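Local coordinates for GTP cyclohydrolase 1 type 2 homolog (Staphylococcus aureus subsp. aureus, PDB 3LNL), which is of unknown function but assembles into a hexameric toroid of the NIF3 family with a dinuclear metal centre, at residues Met5-Leu10 with Gly34-Glu39; Thr12-His17 with Thr342-Trp347; Gly121-Ser126 with Glu247-Met252; Thr253-Ala258 with Gly274-Lys279. The protein carries 2 engineered substitutions. All coordinates share one frame; numbering follows the deposited sequence. Where two conformers were deposited one is given.

From the N terminus, helix 7-17 serves two contacts. Interaction 1 closes a short loop back to residues 34-39. Interaction 2 joins the same helix to helix 336-350 near the C terminus. Their segments alternate along the chain, so they cross, and Leu10 packs on Leu344 between them. Interactions 3 and 4 are nested inside the large loop closed by interaction 2. Interaction 3 pairs the start of strand 125-142 with strand 240-253. Interaction 4 follows at once, tying the start of helix 254-264 to the loop before strand 279-285. Phe257 packs on Val248, Met252 and Leu122, so the last two contacts touch. Interactions 1 and 4 lie about 49 Å apart between centres.

Interaction 1. Residues Met5-Leu10 with Gly34-Glu39; sequences MKIADL and GDEDVE. Engineered in segment 34-39: Glu36 (natural residue Gly).
The N-terminal turn of helix 7-17 meets a type I beta turn, Asp35 to Val38, with Ile7 and Ala8 bonded to its carbonyls. Ile7 N donates to Val38 O at 2.9 Å. Ala8 N donates to Glu36 O, also at 2.9 Å. Both N-H groups belong to the first turn of the helix, which has no preceding helical carbonyls to receive them. The loop supplies the acceptors. Lys6 is the N-cap residue. Its own N is held by Asp9 OD2 at 2.8 Å, through the lone pair turned away from OD1. The loop is braced in turn: Asp37 N donates to Asp35 OD1 at 2.9 Å from above the carboxylate plane, an Asx turn.

Side chains fill in around these bonds. Lys6 CG stands beside the backbone N (chi1 -61°) and the rest of the chain is extended. Its methylenes therefore run alongside Asp37 O, with CD at 3.5 Å. Ile7 sets CB against Asp35 O at 3.5 Å, while its end leads away. The engineered Glu36 bends at chi2 (-95°), which brings OE1 to 3.3 Å from Ala8 CA. Lys6 and Glu39 add a single backbone bridge, with a CA-H...O contact from Lys6 CA to Val38 O at 3.3 Å. Gly34 pairs in parallel with a strand of a neighbouring subunit, so the sheet continues across the interface. The arrangement is a helix N terminus held by the carbonyls of a beta turn, in the N-terminal part of the NIF3 fold.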
loop_
_atom_site.group_PDB
_atom_site.type_symbol
_atom_site.label_atom_id
_atom_site.label_comp_id
_atom_site.label_asym_id
_atom_site.label_seq_id
_atom_site.Cartn_x
_atom_site.Cartn_y
_atom_site.Cartn_z
ATOM N N MET B 5 7.720 7.178 46.382
ATOM C CA MET B 5 7.346 6.727 45.061
ATOM C C MET B 5 7.993 7.608 43.976
ATOM O O MET B 5 7.844 8.831 44.003
ATOM C CB MET B 5 5.818 6.720 44.929
ATOM C CG MET B 5 5.329 6.338 43.600
ATOM S SD MET B 5 3.545 6.305 43.437
ATOM C CE MET B 5 3.227 8.040 43.372
ATOM N N LYS B 6 8.714 6.973 43.044
ATOM C CA LYS B 6 9.221 7.657 41.853
ATOM C C LYS B 6 8.283 7.479 40.658
ATOM O O LYS B 6 7.414 6.608 40.674
ATOM C CB LYS B 6 10.624 7.148 41.474
ATOM C CG LYS B 6 11.683 7.373 42.558
ATOM C CD LYS B 6 13.024 6.760 42.182
ATOM C CE LYS B 6 14.158 7.159 43.109
ATOM N NZ LYS B 6 15.486 7.069 42.368
ATOM N N ILE B 7 8.459 8.280 39.606
ATOM C CA ILE B 7 7.638 8.107 38.405
ATOM C C ILE B 7 7.689 6.638 37.939
ATOM O O ILE B 7 6.675 6.080 37.544
ATOM C CB ILE B 7 8.029 9.085 37.278
ATOM C CG1 ILE B 7 7.506 10.522 37.547
ATOM C CG2 ILE B 7 7.474 8.567 35.901
ATOM C CD1 ILE B 7 5.964 10.665 37.398
ATOM N N ALA B 8 8.866 6.007 37.970
ATOM C CA ALA B 8 9.011 4.612 37.563
ATOM C C ALA B 8 8.079 3.673 38.375
ATOM O O ALA B 8 7.428 2.807 37.809
ATOM C CB ALA B 8 10.494 4.158 37.683
ATOM N N ASP B 9 7.984 3.907 39.690
ATOM C CA ASP B 9 7.081 3.135 40.580
ATOM C C ASP B 9 5.624 3.402 40.194
ATOM O O ASP B 9 4.812 2.467 40.122
ATOM C CB ASP B 9 7.288 3.483 42.064
ATOM C CG ASP B 9 8.720 3.309 42.500
ATOM O OD1 ASP B 9 9.132 2.146 42.522
ATOM O OD2 ASP B 9 9.409 4.317 42.818
ATOM N N LEU B 10 5.285 4.660 39.938
ATOM C CA LEU B 10 3.919 4.951 39.557
ATOM C C LEU B 10 3.571 4.244 38.238
ATOM O O LEU B 10 2.472 3.681 38.080
ATOM C CB LEU B 10 3.696 6.444 39.422
ATOM C CG LEU B 10 2.297 6.920 38.967
ATOM C CD1 LEU B 10 1.164 6.431 39.934
ATOM C CD2 LEU B 10 2.221 8.489 38.794
ATOM N N GLY B 34 8.818 13.622 30.876
ATOM C CA GLY B 34 9.297 13.590 32.237
ATOM C C GLY B 34 10.532 12.742 32.477
ATOM O O GLY B 34 11.300 12.447 31.574
ATOM N N ASP B 35 10.699 12.340 33.734
ATOM C CA ASP B 35 11.887 11.669 34.220
ATOM C C ASP B 35 11.456 10.554 35.181
ATOM O O ASP B 35 10.875 10.827 36.237
ATOM C CB ASP B 35 12.731 12.689 34.967
ATOM C CG ASP B 35 14.047 12.141 35.408
ATOM O OD1 ASP B 35 14.235 10.909 35.448
ATOM O OD2 ASP B 35 14.951 12.974 35.605
ATOM N N GLU B 36 11.734 9.309 34.806
ATOM C CA GLU B 36 11.361 8.113 35.600
ATOM C C GLU B 36 11.924 8.144 37.030
ATOM O O GLU B 36 11.345 7.562 37.964
ATOM C CB GLU B 36 11.922 6.860 34.896
ATOM C CG GLU B 36 11.355 6.644 33.463
ATOM C CD GLU B 36 10.175 5.712 33.392
ATOM O OE1 GLU B 36 9.722 5.166 34.420
ATOM O OE2 GLU B 36 9.682 5.487 32.271
ATOM N N ASP B 37 13.036 8.862 37.181
ATOM C CA ASP B 37 13.797 8.868 38.401
ATOM C C ASP B 37 13.228 9.834 39.433
ATOM O O ASP B 37 13.609 9.787 40.608
ATOM C CB ASP B 37 15.274 9.230 38.091
ATOM C CG ASP B 37 15.866 8.412 36.920
ATOM O OD1 ASP B 37 15.635 7.159 36.860
ATOM O OD2 ASP B 37 16.527 9.051 36.036
ATOM N N VAL B 38 12.326 10.717 39.012
ATOM C CA VAL B 38 11.866 11.806 39.849
ATOM C C VAL B 38 10.805 11.360 40.845
ATOM O O VAL B 38 9.949 10.585 40.526
ATOM C CB VAL B 38 11.371 13.035 38.974
ATOM C CG1 VAL B 38 10.474 13.939 39.764
ATOM C CG2 VAL B 38 12.638 13.814 38.502
ATOM N N GLU B 39 10.878 11.891 42.061
ATOM C CA GLU B 39 9.919 11.569 43.125
ATOM C C GLU B 39 8.560 12.275 42.864
ATOM O O GLU B 39 8.553 13.447 42.539
ATOM C CB GLU B 39 10.569 11.933 44.492
ATOM C CG GLU B 39 9.655 11.804 45.641
ATOM C CD GLU B 39 10.301 11.994 47.009
ATOM O OE1 GLU B 39 11.557 11.948 47.169
ATOM O OE2 GLU B 39 9.454 12.156 47.914
#

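Interaction 2. Residues Thr12-His17 with Thr342-Trp347; sequences TLLDHH and TLLMNW
Trp347 and His17 carry this contact, with Leu14 next to them. The His17 ring lies face to face on the five-membered ring of Trp347. The centroids are 3.5 Å apart and the planes are 1° from parallel. The two side chains run antiparallel as they overlap. His17 CB therefore comes over the six-membered ring of Trp347, 3.7 Å from its centroid, in a CH-pi contact. His17 CG stands beside its backbone N and anti to the carbonyl carbon (chi1 -66°), which turns the ring toward the tryptophan. On its opposite face the imidazole is covered by His16 CD2, so it is held from both sides. Water 1 meets the ring edge in plane, 2.8 Å from His17 NE2. The same water donates to Trp347 O at 3.3 Å.

Segments 12-17 and 342-347 run at 111° to each other, their axes 11.3 Å apart at closest. In the NIF3 fold both helices lie on the mixed sheet that holds strands 64-67 and 357-359, where Leu14 and Leu344 each touch Ile66. The side chain of Trp347 is about 12 Å from that of zinc ligand His68.

Leu14 reaches inward with CD2. This methyl sits at the edge of the indole, 4.0 Å from Trp347 CZ3, and also touches Leu344 CD1 at 3.9 Å. Leu13 CD2 packs on Trp347 CB. The indole face turned away from His17 lies against Leu343 O, within its own helix.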
loop_
_atom_site.group_PDB
_atom_site.type_symbol
_atom_site.label_atom_id
_atom_site.label_comp_id
_atom_site.label_asym_id
_atom_site.label_seq_id
_atom_site.Cartn_x
_atom_site.Cartn_y
_atom_site.Cartn_z
ATOM N N THR B 12 4.728 1.470 36.976
ATOM C CA THR B 12 4.505 0.042 37.245
ATOM C C THR B 12 3.107 -0.202 37.822
ATOM O O THR B 12 2.422 -1.143 37.436
ATOM C CB THR B 12 5.576 -0.515 38.219
ATOM O OG1 THR B 12 6.880 -0.274 37.670
ATOM C CG2 THR B 12 5.371 -1.991 38.453
ATOM N N LEU B 13 2.670 0.650 38.735
ATOM C CA LEU B 13 1.351 0.493 39.332
ATOM C C LEU B 13 0.256 0.725 38.303
ATOM O O LEU B 13 -0.669 -0.070 38.189
ATOM C CB LEU B 13 1.206 1.453 40.516
ATOM C CG LEU B 13 -0.098 1.397 41.336
ATOM C CD1 LEU B 13 -0.317 -0.037 41.836
ATOM C CD2 LEU B 13 0.020 2.371 42.514
ATOM N N LEU B 14 0.395 1.795 37.514
ATOM C CA LEU B 14 -0.570 2.126 36.466
ATOM C C LEU B 14 -0.701 0.997 35.464
ATOM O O LEU B 14 -1.816 0.592 35.087
ATOM C CB LEU B 14 -0.166 3.386 35.726
ATOM C CG LEU B 14 -0.201 4.646 36.594
ATOM C CD1 LEU B 14 0.171 5.925 35.792
ATOM C CD2 LEU B 14 -1.576 4.804 37.291
ATOM N N ASP B 15 0.451 0.486 35.058
ATOM C CA ASP B 15 0.501 -0.581 34.110
ATOM C C ASP B 15 -0.097 -1.916 34.635
ATOM O O ASP B 15 -0.700 -2.701 33.880
ATOM C CB ASP B 15 1.952 -0.796 33.675
ATOM C CG ASP B 15 2.054 -1.820 32.605
ATOM O OD1 ASP B 15 1.427 -1.705 31.558
ATOM O OD2 ASP B 15 2.772 -2.777 32.813
ATOM N N HIS B 16 0.050 -2.151 35.933
ATOM C CA HIS B 16 -0.538 -3.328 36.552
ATOM C C HIS B 16 -2.066 -3.298 36.383
ATOM O O HIS B 16 -2.659 -4.272 35.965
ATOM C CB HIS B 16 -0.130 -3.411 38.027
ATOM C CG HIS B 16 -0.740 -4.561 38.752
ATOM N ND1 HIS B 16 -0.298 -5.850 38.595
ATOM C CD2 HIS B 16 -1.803 -4.623 39.588
ATOM C CE1 HIS B 16 -1.052 -6.662 39.316
ATOM N NE2 HIS B 16 -1.985 -5.944 39.914
ATOM N N HIS B 17 -2.692 -2.161 36.682
ATOM C CA HIS B 17 -4.133 -2.090 36.679
ATOM C C HIS B 17 -4.741 -1.743 35.331
ATOM O O HIS B 17 -5.876 -2.142 35.066
ATOM C CB HIS B 17 -4.613 -1.112 37.757
ATOM C CG HIS B 17 -4.317 -1.550 39.159
ATOM N ND1 HIS B 17 -5.054 -2.516 39.818
ATOM C CD2 HIS B 17 -3.378 -1.125 40.045
ATOM C CE1 HIS B 17 -4.568 -2.677 41.043
ATOM N NE2 HIS B 17 -3.547 -1.850 41.202
ATOM N N THR B 342 -10.481 8.363 41.637
ATOM C CA THR B 342 -11.003 7.357 42.563
ATOM C C THR B 342 -10.215 6.037 42.451
ATOM O O THR B 342 -9.744 5.477 43.445
ATOM C CB THR B 342 -12.516 7.128 42.331
ATOM O OG1 THR B 342 -13.173 8.350 42.599
ATOM C CG2 THR B 342 -13.094 5.944 43.258
ATOM N N LEU B 343 -10.026 5.578 41.235
ATOM C CA LEU B 343 -9.225 4.375 41.015
ATOM C C LEU B 343 -7.842 4.515 41.664
ATOM O O LEU B 343 -7.408 3.659 42.429
ATOM C CB LEU B 343 -9.070 4.084 39.533
ATOM C CG LEU B 343 -10.313 3.615 38.757
ATOM C CD1 LEU B 343 -9.980 3.517 37.296
ATOM C CD2 LEU B 343 -10.900 2.268 39.306
ATOM N N LEU B 344 -7.144 5.591 41.341
ATOM C CA LEU B 344 -5.762 5.745 41.798
ATOM C C LEU B 344 -5.656 5.853 43.318
ATOM O O LEU B 344 -4.726 5.297 43.924
ATOM C CB LEU B 344 -5.097 6.942 41.129
ATOM C CG LEU B 344 -3.571 7.028 41.293
ATOM C CD1 LEU B 344 -2.786 5.764 40.865
ATOM C CD2 LEU B 344 -3.014 8.253 40.485
ATOM N N MET B 345 -6.596 6.561 43.929
ATOM C CA MET B 345 -6.664 6.643 45.388
ATOM C C MET B 345 -6.801 5.255 46.004
ATOM O O MET B 345 -6.175 4.953 47.021
ATOM C CB MET B 345 -7.843 7.506 45.818
ATOM C CG MET B 345 -7.635 8.959 45.521
ATOM S SD MET B 345 -8.785 10.040 46.372
ATOM C CE MET B 345 -10.395 9.236 46.089
ATOM N N ASN B 346 -7.617 4.424 45.375
ATOM C CA ASN B 346 -7.802 3.043 45.817
ATOM C C ASN B 346 -6.541 2.207 45.636
ATOM O O ASN B 346 -6.132 1.477 46.551
ATOM C CB ASN B 346 -8.944 2.368 45.043
ATOM C CG ASN B 346 -9.200 0.963 45.544
ATOM O OD1 ASN B 346 -9.244 0.738 46.770
ATOM N ND2 ASN B 346 -9.302 -0.013 44.622
ATOM N N TRP B 347 -5.923 2.302 44.456
ATOM C CA TRP B 347 -4.673 1.569 44.216
ATOM C C TRP B 347 -3.576 2.003 45.199
ATOM O O TRP B 347 -2.792 1.157 45.712
ATOM C CB TRP B 347 -4.176 1.752 42.778
ATOM C CG TRP B 347 -5.150 1.340 41.763
ATOM C CD1 TRP B 347 -6.131 0.387 41.895
ATOM C CD2 TRP B 347 -5.262 1.853 40.422
ATOM N NE1 TRP B 347 -6.867 0.324 40.724
ATOM C CE2 TRP B 347 -6.343 1.188 39.806
ATOM C CE3 TRP B 347 -4.568 2.821 39.697
ATOM C CZ2 TRP B 347 -6.738 1.457 38.501
ATOM C CZ3 TRP B 347 -4.964 3.103 38.411
ATOM C CH2 TRP B 347 -6.045 2.409 37.816
HETATM O O HOH W 1 -2.689 -1.523 43.830
#

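Interaction 3. Residues Gly121-Ser126 with Glu247-Met252; sequences GLKNIS and EVDNQM
Lys123 and Glu247 form an antiparallel hydrogen-bonded pair. Lys123 N donates to Glu247 O at 2.8 Å. Glu247 N returns a bond to Lys123 O at 2.9 Å. The side chain of Asn124 also points at Glu247, and ND2 comes next to OE2. That separation is too short to be trusted, so the bond is doubtful in detail.

Two waters continue the polar contact beyond the strand pair. Both donate to Gly121 O. Water 2 accepts from Asp249 N at 2.8 Å. Water 3 donates to Asp249 OD1 at 2.7 Å. Gly121 ends helix 112-119 with a Schellman motif. The chain then leads into strand 125-142, and strand 240-253 comes back beside it. The pair thus lies where the chain leaves for the middle, PII-like region and returns from it.

Opposite charges come near each other at Lys123 and Asp249. The lysine side chain is modelled in two positions, and its approach to Asp249 is doubtful.

Apolar contact falls to Leu122, whose CD2 meets Val248 CG1 at 3.7 Å. Phe257 of helix 254-264 packs on both side chains.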
loop_
_atom_site.group_PDB
_atom_site.type_symbol
_atom_site.label_atom_id
_atom_site.label_comp_id
_atom_site.label_asym_id
_atom_site.label_seq_id
_atom_site.Cartn_x
_atom_site.Cartn_y
_atom_site.Cartn_z
ATOM N N GLY B 121 -26.149 5.887 35.469
ATOM C CA GLY B 121 -27.015 5.084 36.338
ATOM C C GLY B 121 -27.410 3.744 35.780
ATOM O O GLY B 121 -28.417 3.206 36.175
ATOM N N LEU B 122 -26.615 3.210 34.853
ATOM C CA LEU B 122 -26.984 1.981 34.154
ATOM C C LEU B 122 -26.588 0.770 34.962
ATOM O O LEU B 122 -25.761 0.872 35.878
ATOM C CB LEU B 122 -26.358 1.903 32.779
ATOM C CG LEU B 122 -26.602 3.138 31.904
ATOM C CD1 LEU B 122 -25.917 2.995 30.544
ATOM C CD2 LEU B 122 -28.110 3.461 31.778
ATOM N N LYS B 123 -27.198 -0.362 34.613
ATOM C CA LYS B 123 -27.009 -1.648 35.279
ATOM C C LYS B 123 -26.437 -2.645 34.276
ATOM O O LYS B 123 -26.403 -2.373 33.068
ATOM C CB LYS B 123 -28.348 -2.218 35.764
ATOM C CG LYS B 123 -29.110 -1.362 36.769
ATOM C CD LYS B 123 -28.368 -1.211 38.088
ATOM C CE LYS B 123 -29.169 -0.459 39.114
ATOM N NZ LYS B 123 -28.396 -0.415 40.361
ATOM N N ASN B 124 -26.000 -3.788 34.808
ATOM C CA ASN B 124 -25.565 -4.944 34.018
ATOM C C ASN B 124 -24.528 -4.567 32.979
ATOM O O ASN B 124 -24.666 -4.873 31.810
ATOM C CB ASN B 124 -26.791 -5.655 33.387
ATOM C CG ASN B 124 -27.717 -6.251 34.457
ATOM O OD1 ASN B 124 -27.257 -6.650 35.525
ATOM N ND2 ASN B 124 -29.014 -6.288 34.182
ATOM N N ILE B 125 -23.508 -3.836 33.423
ATOM C CA ILE B 125 -22.557 -3.241 32.529
ATOM C C ILE B 125 -21.482 -4.271 32.178
ATOM O O ILE B 125 -20.886 -4.865 33.084
ATOM C CB ILE B 125 -21.857 -2.028 33.177
ATOM C CG1 ILE B 125 -22.887 -0.975 33.608
ATOM C CG2 ILE B 125 -20.887 -1.360 32.159
ATOM C CD1 ILE B 125 -22.327 0.118 34.534
ATOM N N SER B 126 -21.255 -4.530 30.896
ATOM C CA SER B 126 -20.096 -5.326 30.526
ATOM C C SER B 126 -19.379 -4.830 29.291
ATOM O O SER B 126 -19.978 -4.213 28.401
ATOM C CB SER B 126 -20.432 -6.816 30.389
ATOM O OG SER B 126 -21.342 -7.047 29.404
ATOM N N GLU B 247 -27.744 -1.629 30.551
ATOM C CA GLU B 247 -29.188 -1.392 30.461
ATOM C C GLU B 247 -29.669 -0.340 31.433
ATOM O O GLU B 247 -29.062 -0.114 32.504
ATOM C CB GLU B 247 -30.055 -2.670 30.635
ATOM C CG GLU B 247 -29.380 -3.934 30.820
ATOM C CD GLU B 247 -30.346 -5.035 31.233
ATOM O OE1 GLU B 247 -31.206 -5.454 30.416
ATOM O OE2 GLU B 247 -30.305 -5.422 32.413
ATOM N N VAL B 248 -30.768 0.302 31.049
ATOM C CA VAL B 248 -31.486 1.192 31.957
ATOM C C VAL B 248 -32.245 0.298 32.887
ATOM O O VAL B 248 -32.512 -0.875 32.549
ATOM C CB VAL B 248 -32.412 2.184 31.238
ATOM C CG1 VAL B 248 -31.562 3.247 30.577
ATOM C CG2 VAL B 248 -33.301 1.489 30.199
ATOM N N ASP B 249 -32.475 0.818 34.095
ATOM C CA ASP B 249 -33.252 0.127 35.117
ATOM C C ASP B 249 -34.609 -0.241 34.559
ATOM O O ASP B 249 -35.052 -1.396 34.674
ATOM C CB ASP B 249 -33.483 1.056 36.321
ATOM C CG ASP B 249 -32.240 1.221 37.186
ATOM O OD1 ASP B 249 -32.089 2.277 37.858
ATOM O OD2 ASP B 249 -31.412 0.278 37.205
ATOM N N ASN B 250 -35.247 0.768 33.958
ATOM C CA ASN B 250 -36.606 0.675 33.403
ATOM C C ASN B 250 -36.572 1.112 31.942
ATOM O O ASN B 250 -36.100 2.177 31.699
ATOM C CB ASN B 250 -37.522 1.620 34.208
ATOM C CG ASN B 250 -37.595 1.243 35.678
ATOM O OD1 ASN B 250 -38.103 0.190 36.001
ATOM N ND2 ASN B 250 -37.051 2.081 36.561
ATOM N N GLN B 251 -37.022 0.269 31.007
ATOM C CA GLN B 251 -37.221 0.623 29.583
ATOM C C GLN B 251 -37.808 2.044 29.494
ATOM O O GLN B 251 -38.753 2.370 30.205
ATOM C CB GLN B 251 -38.144 -0.418 28.862
ATOM C CG GLN B 251 -38.064 -0.418 27.305
ATOM C CD GLN B 251 -39.050 -1.364 26.561
ATOM O OE1 GLN B 251 -40.244 -1.290 26.788
ATOM N NE2 GLN B 251 -38.533 -2.192 25.589
ATOM N N MET B 252 -37.210 2.905 28.675
ATOM C CA MET B 252 -37.671 4.264 28.525
ATOM C C MET B 252 -37.571 4.716 27.068
ATOM O O MET B 252 -37.077 3.990 26.221
ATOM C CB MET B 252 -36.886 5.186 29.426
ATOM C CG MET B 252 -35.437 5.268 29.123
ATOM S SD MET B 252 -34.513 5.896 30.575
ATOM C CE MET B 252 -35.017 7.568 30.561
HETATM O O HOH W 2 -30.918 3.001 34.710
HETATM O O HOH W 3 -30.010 3.961 38.325
#

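Interaction 4. Residues Thr253-Ala258 with Gly274-Lys279; sequences TLEDFA and GESNQK
Leu254 N donates to Gln278 O at 2.7 Å, and Glu255 N donates to Ser276 O at 3.0 Å. These two N-H groups open helix 254-264, and the type I turn from Glu275 to Gln278 provides their acceptors. The next N-H, that of Asp256, goes to Thr253 OG1 at 3.2 Å. Thr253 is the N-cap. Its OG1 sits between the backbone N and the carbonyl carbon (chi1 68°), where it can turn back to the helix start.

A water links the side chains further out. It donates to Glu255 OE1 at 2.6 Å and is bonded to Ser276 OG at 3.1 Å. Glu255 itself runs over the turn, its CG 3.3 Å from Ser276 O.

The contact joins the strand-to-helix corner at Thr253 with the loop between strands 271-273 and 279-285. Thr253 and Lys279 form an antiparallel non-hydrogen-bonded pair there. This is in the C-terminal NIF3 part of the chain.

Packing is led by Leu254. Its CG swings away from the backbone N (chi1 -178°), and CD2 reaches Glu275 O at 3.5 Å and Gly274 CA at 3.8 Å. Phe272 and Ile326 of the neighbouring strands also touch this leucine. Ser276 packs on Gln368 of another neighbouring subunit, and Ala258 on Ile370 of that subunit.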
loop_
_atom_site.group_PDB
_atom_site.type_symbol
_atom_site.label_atom_id
_atom_site.label_comp_id
_atom_site.label_asym_id
_atom_site.label_seq_id
_atom_site.Cartn_x
_atom_site.Cartn_y
_atom_site.Cartn_z
ATOM N N THR B 253 -38.074 5.903 26.765
ATOM C CA THR B 253 -38.043 6.372 25.376
ATOM C C THR B 253 -36.659 6.949 25.090
ATOM O O THR B 253 -35.971 7.436 25.979
ATOM C CB THR B 253 -39.139 7.426 25.072
ATOM O OG1 THR B 253 -38.857 8.633 25.780
ATOM C CG2 THR B 253 -40.607 6.921 25.433
ATOM N N LEU B 254 -36.250 6.878 23.826
ATOM C CA LEU B 254 -35.033 7.482 23.375
ATOM C C LEU B 254 -34.863 8.956 23.839
ATOM O O LEU B 254 -33.771 9.347 24.311
ATOM C CB LEU B 254 -34.932 7.403 21.849
ATOM C CG LEU B 254 -33.688 7.936 21.164
ATOM C CD1 LEU B 254 -32.384 7.336 21.772
ATOM C CD2 LEU B 254 -33.771 7.629 19.625
ATOM N N GLU B 255 -35.878 9.776 23.645
ATOM C CA GLU B 255 -35.754 11.170 24.032
ATOM C C GLU B 255 -35.634 11.336 25.535
ATOM O O GLU B 255 -34.863 12.168 25.999
ATOM C CB GLU B 255 -36.904 12.011 23.507
ATOM C CG GLU B 255 -38.178 11.815 24.186
ATOM C CD GLU B 255 -39.288 12.671 23.570
ATOM O OE1 GLU B 255 -40.467 12.352 23.864
ATOM O OE2 GLU B 255 -38.959 13.628 22.800
ATOM N N ASP B 256 -36.308 10.489 26.289
ATOM C CA ASP B 256 -36.228 10.555 27.744
ATOM C C ASP B 256 -34.855 10.113 28.230
ATOM O O ASP B 256 -34.314 10.701 29.164
ATOM C CB ASP B 256 -37.321 9.705 28.391
ATOM C CG ASP B 256 -38.705 10.353 28.282
ATOM O OD1 ASP B 256 -38.845 11.494 27.793
ATOM O OD2 ASP B 256 -39.647 9.713 28.705
ATOM N N PHE B 257 -34.310 9.068 27.600
ATOM C CA PHE B 257 -32.962 8.624 27.897
ATOM C C PHE B 257 -31.936 9.704 27.566
ATOM O O PHE B 257 -31.074 10.014 28.403
ATOM C CB PHE B 257 -32.615 7.319 27.180
ATOM C CG PHE B 257 -31.273 6.789 27.548
ATOM C CD1 PHE B 257 -30.948 6.561 28.878
ATOM C CD2 PHE B 257 -30.313 6.551 26.573
ATOM C CE1 PHE B 257 -29.687 6.121 29.240
ATOM C CE2 PHE B 257 -29.077 6.066 26.925
ATOM C CZ PHE B 257 -28.775 5.840 28.269
ATOM N N ALA B 258 -32.043 10.293 26.379
ATOM C CA ALA B 258 -31.177 11.409 26.020
ATOM C C ALA B 258 -31.215 12.555 27.056
ATOM O O ALA B 258 -30.159 13.072 27.453
ATOM C CB ALA B 258 -31.500 11.943 24.599
ATOM N N GLY B 274 -33.055 9.057 15.719
ATOM C CA GLY B 274 -34.062 7.976 15.860
ATOM C C GLY B 274 -35.396 8.572 16.301
ATOM O O GLY B 274 -35.464 9.753 16.663
ATOM N N GLU B 275 -36.446 7.766 16.258
ATOM C CA GLU B 275 -37.787 8.202 16.638
ATOM C C GLU B 275 -37.721 8.536 18.141
ATOM O O GLU B 275 -37.161 7.778 18.942
ATOM C CB GLU B 275 -38.873 7.102 16.359
ATOM C CG GLU B 275 -39.024 6.505 14.893
ATOM C CD GLU B 275 -40.085 5.320 14.776
ATOM O OE1 GLU B 275 -40.461 4.677 15.810
ATOM O OE2 GLU B 275 -40.574 5.035 13.644
ATOM N N SER B 276 -38.239 9.702 18.503
ATOM C CA SER B 276 -38.114 10.217 19.866
ATOM C C SER B 276 -38.813 9.319 20.900
ATOM O O SER B 276 -38.391 9.252 22.055
ATOM C CB SER B 276 -38.661 11.659 19.930
ATOM O OG SER B 276 -40.017 11.661 19.550
ATOM N N ASN B 277 -39.844 8.597 20.461
ATOM C CA ASN B 277 -40.595 7.681 21.323
ATOM C C ASN B 277 -40.139 6.210 21.218
ATOM O O ASN B 277 -40.804 5.314 21.711
ATOM C CB ASN B 277 -42.114 7.790 21.042
ATOM C CG ASN B 277 -42.525 7.164 19.684
ATOM O OD1 ASN B 277 -41.702 6.586 18.967
ATOM N ND2 ASN B 277 -43.792 7.269 19.356
ATOM N N GLN B 278 -38.996 5.977 20.582
ATOM C CA GLN B 278 -38.444 4.632 20.470
ATOM C C GLN B 278 -38.123 4.084 21.864
ATOM O O GLN B 278 -37.533 4.775 22.698
ATOM C CB GLN B 278 -37.167 4.743 19.610
ATOM C CG GLN B 278 -36.442 3.442 19.268
ATOM C CD GLN B 278 -37.122 2.655 18.179
ATOM O OE1 GLN B 278 -37.729 3.229 17.284
ATOM N NE2 GLN B 278 -37.029 1.330 18.257
ATOM N N LYS B 279 -38.525 2.856 22.141
ATOM C CA LYS B 279 -38.249 2.259 23.425
ATOM C C LYS B 279 -36.809 1.733 23.480
ATOM O O LYS B 279 -36.402 1.009 22.591
ATOM C CB LYS B 279 -39.149 1.106 23.667
ATOM C CG LYS B 279 -40.605 1.442 23.487
ATOM C CD LYS B 279 -41.144 2.127 24.655
ATOM C CE LYS B 279 -42.651 1.839 24.812
ATOM N NZ LYS B 279 -43.184 3.079 25.419
HETATM O O HOH W 4 -41.780 11.102 22.045
#